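Local coordinates for protein alpha-L-arabinosidase (Xanthomonas axonopodis pv. citri, PDB 6D25) that probably hydrolyses alpha-L-arabinofuranosyl side groups of arabinoxylans, including those on internal di-substituted xylose units, as a trimeric family GH51 arabinofuranosidase, at residues 105-118 against 128-140. Residues are numbered along the deposited sequence; the frame is centred on the assembly and turned at random. Where two conformers were deposited one is given.
Sequences YHWRDGVGTPAKRP and VEESNRFGTHEFM
Arg117 reaches across to Asn132 and Glu138 and illustrates how one buried arginine can tie a loop to the start of a helix and the turn before it through the edge of its guanidinium. Its chain runs extended from CG to NE, with chi2 at 178°, which carries the flat group past Asn132 to the start of helix 136-146. Arg117 NH1 gives a nearly straight bond to Asn132 O (2.9 Å), lying in both the carbonyl and guanidinium planes. Arg117 NH2 forms a salt bridge with Glu138 OE2 on its syn side (3.0 Å), although carboxylate and guanidinium planes are turned 53° apart. Within its own loop, NE and NH2 together clasp Gly112 O, fixing the rotation of the group. Glu138 OE1 takes the N-H of Gly135, the N-cap residue. In one of its two conformers Arg133 also bonds OE2 through NH1, from above the carboxylate plane; a second arginine there would probably favour the ionised carboxylate further.

Packing is tightest where glycine faces glycine. Gly135 CA makes a CA-H...O contact with Gly110 O (3.3 Å). Beside it, Asn132 points its amide into the 105-118 loop, and Asn132 ND2 donates almost linearly to Pro118 O (2.9 Å). Its OD1 lies at the edge of the Tyr105 ring, and a water links OD1, Tyr105 OH and Phe134 O. Another water joins Tyr105 OH to Thr136 OG1, which also bonds Trp167.

The looser side is the exposed Pro114, whose CG rests over one face of the Arg133 guanidinium in that same conformer. Nearby, a water bridges Arg117 O and Ser131 O. The loop after strand 93-96 thus packs on the start of helix 136-146, within the beta-alpha-beta unit from strand 93-96 to strand 149-154 of the (beta/alpha)8 barrel characteristic of GH51 enzymes.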
# COMPACT_ATOMS: atom_id res chain seq x y z
N TYR A 105 -13.61 0.87 -7.64
CA TYR A 105 -14.22 -0.22 -8.41
C TYR A 105 -13.39 -1.50 -8.33
O TYR A 105 -12.17 -1.44 -8.40
CB TYR A 105 -14.33 0.20 -9.87
CG TYR A 105 -15.00 -0.77 -10.81
CD1 TYR A 105 -16.33 -1.12 -10.64
CD2 TYR A 105 -14.33 -1.29 -11.91
CE1 TYR A 105 -16.97 -1.98 -11.52
CE2 TYR A 105 -14.97 -2.12 -12.81
CZ TYR A 105 -16.30 -2.46 -12.62
OH TYR A 105 -16.92 -3.28 -13.52
N HIS A 106 -14.07 -2.64 -8.20
CA HIS A 106 -13.46 -3.96 -8.20
C HIS A 106 -13.97 -4.69 -9.44
O HIS A 106 -15.17 -5.07 -9.46
CB HIS A 106 -13.73 -4.66 -6.87
CG HIS A 106 -13.17 -3.86 -5.75
ND1 HIS A 106 -11.81 -3.81 -5.52
CD2 HIS A 106 -13.72 -2.96 -4.91
CE1 HIS A 106 -11.54 -2.92 -4.60
NE2 HIS A 106 -12.69 -2.39 -4.17
N TRP A 107 -13.10 -4.88 -10.43
CA TRP A 107 -13.52 -5.37 -11.73
C TRP A 107 -14.26 -6.72 -11.64
O TRP A 107 -15.13 -6.99 -12.47
CB TRP A 107 -12.32 -5.45 -12.69
CG TRP A 107 -11.36 -6.55 -12.39
CD1 TRP A 107 -10.25 -6.48 -11.61
CD2 TRP A 107 -11.42 -7.89 -12.91
NE1 TRP A 107 -9.62 -7.69 -11.60
CE2 TRP A 107 -10.30 -8.57 -12.39
CE3 TRP A 107 -12.26 -8.55 -13.81
CZ2 TRP A 107 -10.04 -9.91 -12.70
CZ3 TRP A 107 -12.01 -9.88 -14.11
CH2 TRP A 107 -10.91 -10.54 -13.58
N ARG A 108 -13.93 -7.56 -10.67
CA ARG A 108 -14.58 -8.88 -10.59
C ARG A 108 -16.06 -8.73 -10.25
O ARG A 108 -16.84 -9.65 -10.54
CB ARG A 108 -13.90 -9.79 -9.56
CG ARG A 108 -12.55 -10.32 -10.04
CD ARG A 108 -12.15 -11.53 -9.19
NE ARG A 108 -11.49 -12.55 -9.95
CZ ARG A 108 -12.02 -13.35 -10.87
NH1 ARG A 108 -13.32 -13.51 -11.09
NH2 ARG A 108 -11.17 -14.03 -11.60
N ASP A 109 -16.45 -7.61 -9.67
CA ASP A 109 -17.85 -7.34 -9.35
C ASP A 109 -18.68 -7.21 -10.64
O ASP A 109 -19.89 -7.31 -10.61
CB ASP A 109 -18.01 -6.07 -8.53
CG ASP A 109 -17.47 -6.16 -7.10
OD1 ASP A 109 -17.23 -7.27 -6.61
OD2 ASP A 109 -17.29 -5.09 -6.46
N GLY A 110 -18.03 -6.93 -11.77
CA GLY A 110 -18.72 -6.66 -13.00
C GLY A 110 -18.59 -7.73 -14.07
O GLY A 110 -18.87 -7.44 -15.24
N VAL A 111 -18.16 -8.94 -13.70
CA VAL A 111 -18.11 -10.04 -14.67
C VAL A 111 -18.88 -11.23 -14.13
O VAL A 111 -19.10 -11.38 -12.92
CB VAL A 111 -16.66 -10.43 -15.04
CG1 VAL A 111 -15.90 -9.24 -15.60
CG2 VAL A 111 -15.90 -11.06 -13.90
N GLY A 112 -19.24 -12.11 -15.04
CA GLY A 112 -19.90 -13.35 -14.69
C GLY A 112 -21.38 -13.20 -14.87
O GLY A 112 -21.87 -12.13 -15.28
N THR A 113 -22.10 -14.29 -14.58
CA THR A 113 -23.54 -14.29 -14.69
C THR A 113 -24.11 -13.03 -14.00
O THR A 113 -23.77 -12.76 -12.86
CB THR A 113 -24.09 -15.53 -13.97
OG1 THR A 113 -23.54 -16.70 -14.58
CG2 THR A 113 -25.61 -15.60 -13.96
N PRO A 114 -24.99 -12.27 -14.69
CA PRO A 114 -25.44 -10.97 -14.10
C PRO A 114 -26.09 -11.10 -12.73
O PRO A 114 -25.80 -10.28 -11.89
CB PRO A 114 -26.46 -10.49 -15.13
CG PRO A 114 -25.86 -10.95 -16.45
CD PRO A 114 -25.34 -12.35 -16.14
N ALA A 115 -26.90 -12.17 -12.52
CA ALA A 115 -27.58 -12.33 -11.24
C ALA A 115 -26.60 -12.57 -10.10
O ALA A 115 -26.95 -12.37 -8.94
CB ALA A 115 -28.61 -13.44 -11.29
N LYS A 116 -25.38 -12.99 -10.38
CA LYS A 116 -24.44 -13.27 -9.33
C LYS A 116 -23.51 -12.08 -9.09
O LYS A 116 -22.73 -12.14 -8.20
CB LYS A 116 -23.53 -14.44 -9.72
CG LYS A 116 -24.21 -15.76 -10.00
CD LYS A 116 -23.21 -16.84 -10.34
CE LYS A 116 -23.84 -18.22 -10.31
NZ LYS A 116 -22.81 -19.27 -10.46
N ARG A 117 -23.59 -11.02 -9.87
CA ARG A 117 -22.76 -9.86 -9.62
C ARG A 117 -23.30 -9.11 -8.39
O ARG A 117 -24.50 -8.91 -8.25
CB ARG A 117 -22.74 -8.92 -10.82
CG ARG A 117 -22.25 -9.58 -12.10
CD ARG A 117 -22.29 -8.65 -13.26
NE ARG A 117 -22.03 -9.35 -14.51
CZ ARG A 117 -22.12 -8.79 -15.71
NH1 ARG A 117 -22.35 -7.49 -15.80
NH2 ARG A 117 -22.03 -9.54 -16.80
N PRO A 118 -22.39 -8.65 -7.53
CA PRO A 118 -22.84 -7.97 -6.33
C PRO A 118 -23.38 -6.57 -6.62
O PRO A 118 -22.94 -5.90 -7.55
CB PRO A 118 -21.61 -7.92 -5.44
CG PRO A 118 -20.50 -7.88 -6.42
CD PRO A 118 -20.94 -8.84 -7.51
N VAL A 128 -26.27 5.77 -4.18
CA VAL A 128 -27.29 4.87 -4.75
C VAL A 128 -26.65 3.51 -5.09
O VAL A 128 -25.44 3.35 -5.22
CB VAL A 128 -27.93 5.50 -6.01
CG1 VAL A 128 -28.68 6.80 -5.66
CG2 VAL A 128 -26.90 5.73 -7.12
N GLU A 129 -27.49 2.54 -5.34
CA GLU A 129 -27.09 1.19 -5.70
C GLU A 129 -26.48 1.16 -7.11
O GLU A 129 -26.97 1.83 -8.01
CB GLU A 129 -28.30 0.24 -5.60
CG GLU A 129 -28.61 -0.06 -4.17
CD GLU A 129 -30.02 -0.55 -3.90
OE1 GLU A 129 -30.52 -1.32 -4.81
OE2 GLU A 129 -30.60 -0.13 -2.82
N GLU A 130 -25.41 0.39 -7.25
CA GLU A 130 -24.79 0.07 -8.51
C GLU A 130 -24.98 -1.44 -8.77
O GLU A 130 -24.46 -2.26 -8.01
CB GLU A 130 -23.31 0.45 -8.40
CG GLU A 130 -22.39 -0.17 -9.46
CD GLU A 130 -22.73 0.22 -10.88
OE1 GLU A 130 -22.73 1.43 -11.18
OE2 GLU A 130 -23.03 -0.71 -11.71
N SER A 131 -25.76 -1.80 -9.78
CA SER A 131 -26.14 -3.21 -10.06
C SER A 131 -24.96 -4.00 -10.65
O SER A 131 -24.96 -5.23 -10.64
CB SER A 131 -27.27 -3.25 -11.04
OG SER A 131 -26.83 -2.81 -12.31
N ASN A 132 -23.98 -3.31 -11.20
CA ASN A 132 -22.87 -3.93 -11.93
C ASN A 132 -23.36 -4.72 -13.16
O ASN A 132 -22.61 -5.56 -13.69
CB ASN A 132 -21.95 -4.75 -11.05
CG ASN A 132 -21.08 -3.87 -10.18
OD1 ASN A 132 -20.36 -3.04 -10.71
ND2 ASN A 132 -21.20 -3.98 -8.86
N ARG A 133 -24.54 -4.40 -13.69
CA ARG A 133 -25.01 -5.08 -14.87
C ARG A 133 -24.18 -4.64 -16.08
O ARG A 133 -24.03 -5.38 -17.03
CB ARG A 133 -26.50 -4.80 -15.08
CG ARG A 133 -27.11 -5.54 -16.25
CD ARG A 133 -27.06 -7.03 -16.13
NE ARG A 133 -27.43 -7.68 -17.37
CZ ARG A 133 -26.56 -8.02 -18.34
NH1 ARG A 133 -25.30 -7.63 -18.26
NH2 ARG A 133 -26.99 -8.72 -19.38
N PHE A 134 -23.68 -3.40 -16.05
CA PHE A 134 -22.77 -2.92 -17.05
C PHE A 134 -21.36 -3.06 -16.49
O PHE A 134 -20.95 -2.26 -15.62
CB PHE A 134 -23.06 -1.46 -17.41
CG PHE A 134 -22.35 -0.93 -18.63
CD1 PHE A 134 -22.88 -1.10 -19.89
CD2 PHE A 134 -21.17 -0.21 -18.53
CE1 PHE A 134 -22.31 -0.56 -21.02
CE2 PHE A 134 -20.56 0.32 -19.66
CZ PHE A 134 -21.14 0.14 -20.91
N GLY A 135 -20.64 -4.09 -16.95
CA GLY A 135 -19.33 -4.42 -16.48
C GLY A 135 -18.34 -4.54 -17.63
O GLY A 135 -18.57 -4.01 -18.72
N THR A 136 -17.24 -5.26 -17.39
CA THR A 136 -16.16 -5.35 -18.38
C THR A 136 -16.68 -5.78 -19.77
O THR A 136 -16.35 -5.16 -20.78
CB THR A 136 -15.03 -6.30 -17.93
OG1 THR A 136 -14.35 -5.69 -16.85
CG2 THR A 136 -14.04 -6.58 -19.04
N HIS A 137 -17.44 -6.85 -19.85
CA HIS A 137 -17.85 -7.34 -21.15
C HIS A 137 -18.78 -6.32 -21.83
O HIS A 137 -18.69 -6.12 -23.06
CB HIS A 137 -18.54 -8.70 -21.06
CG HIS A 137 -17.60 -9.81 -20.79
ND1 HIS A 137 -17.41 -10.84 -21.66
CD2 HIS A 137 -16.81 -10.05 -19.72
CE1 HIS A 137 -16.55 -11.68 -21.15
NE2 HIS A 137 -16.13 -11.23 -19.97
N GLU A 138 -19.68 -5.72 -21.04
CA GLU A 138 -20.65 -4.86 -21.65
C GLU A 138 -19.95 -3.60 -22.17
O GLU A 138 -20.26 -3.14 -23.28
CB GLU A 138 -21.78 -4.53 -20.64
CG GLU A 138 -22.60 -5.75 -20.27
CD GLU A 138 -21.98 -6.74 -19.28
OE1 GLU A 138 -21.02 -6.37 -18.55
OE2 GLU A 138 -22.47 -7.87 -19.24
N PHE A 139 -19.01 -3.04 -21.38
CA PHE A 139 -18.28 -1.87 -21.86
C PHE A 139 -17.40 -2.24 -23.07
O PHE A 139 -17.41 -1.52 -24.12
CB PHE A 139 -17.43 -1.23 -20.77
CG PHE A 139 -16.57 -0.13 -21.30
CD1 PHE A 139 -17.13 1.08 -21.71
CD2 PHE A 139 -15.21 -0.31 -21.49
CE1 PHE A 139 -16.35 2.09 -22.24
CE2 PHE A 139 -14.43 0.72 -22.01
CZ PHE A 139 -15.01 1.90 -22.39
N MET A 140 -16.63 -3.32 -22.97
CA MET A 140 -15.68 -3.59 -24.04
C MET A 140 -16.41 -3.93 -25.35
O MET A 140 -15.98 -3.49 -26.44
CB MET A 140 -14.70 -4.70 -23.65
CG MET A 140 -13.77 -4.30 -22.53
SD MET A 140 -12.78 -2.81 -22.88
CE MET A 140 -11.68 -3.50 -24.10
O HOH W 1 -15.88 -5.56 -14.58
O HOH W 2 -19.52 -3.18 -13.28
O HOH W 3 -19.08 -8.11 -17.85
O HOH W 4 -26.18 -7.31 -9.62